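Local coordinates for glutathione S-transferase, N-terminal domain protein (Pseudomonas putida, PDB 4NAX), which binds oxidized glutathione disulfide and probably acts as a glutathione-dependent transferase, at residues 137-142 against 194-199. Residues are numbered along the deposited sequence; the frame is centred on the assembly and turned at random. Where two conformers were deposited one is given.
With FMT (formic acid), chain E.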
loop_
_atom_site.group_PDB
_atom_site.type_symbol
_atom_site.label_atom_id
_atom_site.label_comp_id
_atom_site.label_asym_id
_atom_site.label_seq_id
_atom_site.Cartn_x
_atom_site.Cartn_y
_atom_site.Cartn_z
ATOM N N HIS A 137 21.402 -5.831 1.783
ATOM C CA HIS A 137 22.384 -5.515 2.825
ATOM C C HIS A 137 22.436 -6.503 3.986
ATOM O O HIS A 137 23.460 -6.613 4.651
ATOM C CB HIS A 137 22.145 -4.106 3.381
ATOM C CG HIS A 137 23.172 -3.681 4.383
ATOM N ND1 HIS A 137 24.511 -3.579 4.079
ATOM C CD2 HIS A 137 23.059 -3.364 5.693
ATOM C CE1 HIS A 137 25.175 -3.199 5.154
ATOM N NE2 HIS A 137 24.318 -3.061 6.146
ATOM N N PHE A 138 21.342 -7.213 4.223
ATOM C CA PHE A 138 21.231 -8.104 5.377
ATOM C C PHE A 138 20.982 -9.571 5.002
ATOM O O PHE A 138 21.512 -10.475 5.651
ATOM C CB PHE A 138 20.147 -7.549 6.327
ATOM C CG PHE A 138 20.018 -8.303 7.623
ATOM C CD1 PHE A 138 20.953 -8.140 8.635
ATOM C CD2 PHE A 138 18.953 -9.161 7.828
ATOM C CE1 PHE A 138 20.831 -8.848 9.825
ATOM C CE2 PHE A 138 18.817 -9.857 9.016
ATOM C CZ PHE A 138 19.758 -9.709 10.008
ATOM N N PHE A 139 20.166 -9.816 3.982
ATOM C CA PHE A 139 19.868 -11.175 3.547
ATOM C C PHE A 139 20.767 -11.559 2.351
ATOM O O PHE A 139 21.862 -11.026 2.218
ATOM C CB PHE A 139 18.360 -11.351 3.292
ATOM C CG PHE A 139 17.505 -11.102 4.518
ATOM C CD1 PHE A 139 17.526 -11.995 5.599
ATOM C CD2 PHE A 139 16.683 -9.986 4.611
ATOM C CE1 PHE A 139 16.747 -11.771 6.728
ATOM C CE2 PHE A 139 15.906 -9.762 5.737
ATOM C CZ PHE A 139 15.938 -10.648 6.796
ATOM N N ALA A 140 20.344 -12.470 1.488
ATOM C CA ALA A 140 21.269 -13.061 0.511
ATOM C C ALA A 140 21.895 -12.051 -0.441
ATOM O O ALA A 140 23.076 -12.161 -0.837
ATOM C CB ALA A 140 20.566 -14.158 -0.274
ATOM N N GLY A 141 21.128 -11.029 -0.791
ATOM C CA GLY A 141 21.621 -10.067 -1.765
ATOM C C GLY A 141 22.871 -9.334 -1.303
ATOM O O GLY A 141 23.587 -8.760 -2.101
ATOM N N LYS A 142 23.137 -9.360 -0.004
ATOM C CA LYS A 142 24.322 -8.697 0.537
ATOM C C LYS A 142 25.621 -9.255 -0.041
ATOM O O LYS A 142 26.640 -8.566 -0.075
ATOM C CB LYS A 142 24.336 -8.766 2.063
ATOM C CG LYS A 142 24.837 -10.056 2.662
ATOM C CD LYS A 142 24.743 -9.992 4.184
ATOM C CE LYS A 142 25.043 -11.332 4.839
ATOM N NZ LYS A 142 23.975 -12.353 4.631
ATOM N N GLU A 194 17.839 -0.922 12.798
ATOM C CA GLU A 194 18.186 -1.934 13.784
ATOM C C GLU A 194 18.452 -3.263 13.086
ATOM O O GLU A 194 19.601 -3.574 12.764
ATOM C CB GLU A 194 17.109 -2.037 14.880
ATOM C CG GLU A 194 16.966 -0.763 15.694
ATOM C CD GLU A 194 16.114 -0.897 16.950
ATOM O OE1 GLU A 194 15.849 0.161 17.567
ATOM O OE2 GLU A 194 15.697 -2.021 17.330
ATOM N N ARG A 195 17.405 -4.033 12.821
ATOM C CA ARG A 195 17.572 -5.367 12.269
ATOM C C ARG A 195 18.434 -5.405 11.014
ATOM O O ARG A 195 19.330 -6.237 10.911
ATOM C CB ARG A 195 16.225 -6.042 12.020
ATOM C CG ARG A 195 16.338 -7.416 11.368
ATOM C CD ARG A 195 15.083 -8.231 11.604
ATOM N NE ARG A 195 15.019 -9.480 10.844
ATOM C CZ ARG A 195 15.724 -10.581 11.111
ATOM N NH1 ARG A 195 16.606 -10.608 12.109
ATOM N NH2 ARG A 195 15.555 -11.665 10.357
ATOM N N TYR A 196 18.184 -4.514 10.058
ATOM C CA TYR A 196 18.920 -4.590 8.803
ATOM C C TYR A 196 20.309 -4.013 8.882
ATOM O O TYR A 196 21.061 -4.103 7.903
ATOM C CB TYR A 196 18.195 -3.875 7.676
ATOM C CG TYR A 196 16.891 -4.461 7.257
ATOM C CD1 TYR A 196 16.515 -5.769 7.578
ATOM C CD2 TYR A 196 16.051 -3.712 6.437
ATOM C CE1 TYR A 196 15.319 -6.288 7.125
ATOM C CE2 TYR A 196 14.856 -4.225 5.998
ATOM C CZ TYR A 196 14.489 -5.502 6.327
ATOM O OH TYR A 196 13.282 -5.975 5.881
ATOM N N ASN A 197 20.659 -3.412 10.014
ATOM C CA ASN A 197 22.003 -2.864 10.181
ATOM C C ASN A 197 22.360 -1.808 9.114
ATOM O O ASN A 197 23.499 -1.739 8.639
ATOM C CB ASN A 197 23.067 -3.979 10.102
ATOM C CG ASN A 197 22.925 -5.046 11.165
ATOM O OD1 ASN A 197 23.175 -6.220 10.892
ATOM N ND2 ASN A 197 22.573 -4.656 12.382
ATOM N N ALA A 198 21.369 -1.012 8.710
ATOM C CA ALA A 198 21.539 -0.072 7.597
ATOM C C ALA A 198 21.616 1.386 8.021
ATOM O O ALA A 198 21.509 2.290 7.200
ATOM C CB ALA A 198 20.436 -0.266 6.569
ATOM N N ARG A 199 21.827 1.609 9.306
ATOM C CA ARG A 199 21.884 2.964 9.836
ATOM C C ARG A 199 22.910 3.854 9.101
ATOM O O ARG A 199 22.595 4.964 8.649
ATOM C CB ARG A 199 22.178 2.887 11.327
ATOM C CG ARG A 199 21.872 4.160 12.054
ATOM C CD ARG A 199 22.330 4.104 13.488
ATOM N NE ARG A 199 21.792 5.285 14.126
ATOM C CZ ARG A 199 20.664 5.295 14.816
ATOM N NH1 ARG A 199 19.987 4.169 15.001
ATOM N NH2 ARG A 199 20.228 6.429 15.338
HETATM C C FMT E . 26.021 -4.944 1.180
HETATM O O1 FMT E . 26.583 -4.862 0.100
HETATM O O2 FMT E . 25.844 -3.815 1.858
#
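With chi1 near -176° in both, His137 and Phe138 carry CG opposite the backbone N and reach across to the loop 194-199. The His137 ring uses both nitrogens: NE2 donates to Asn197 O at 2.9 Å, a bent bond that meets the carbonyl from above its plane, whereas ND1 gives a much straighter bond (166°) to O2 of the bound formic acid, 2.6 Å away. Lys147 and Arg150 bind the same formic acid, probably a crystallisation component. Replacing His137 by an alanine would probably leave Asn197 O without this donor and the formic acid without one of its mates. Phe138 inserts beside the type I turn of Glu194 to Asn197, one ring face receiving Arg195 O, which lies 3.2 Å from Phe138 CE1. This turn follows helix 180-193 in the all-helical C-terminal domain of the GST fold, and the contact joins it to the end of helix 109-137. Phe138 CE2 points at one face of the guanidinium of the extended Arg195, 3.8 Å from Arg195 CZ, the two planes steeply inclined (67°), while Arg195 NH2 approaches the Phe139 ring edge. Phe139 CE2 meets Tyr196 CE1 at 3.8 Å, and the Tyr196 side chain also lies about 4 Å from a bound glutathione disulfide.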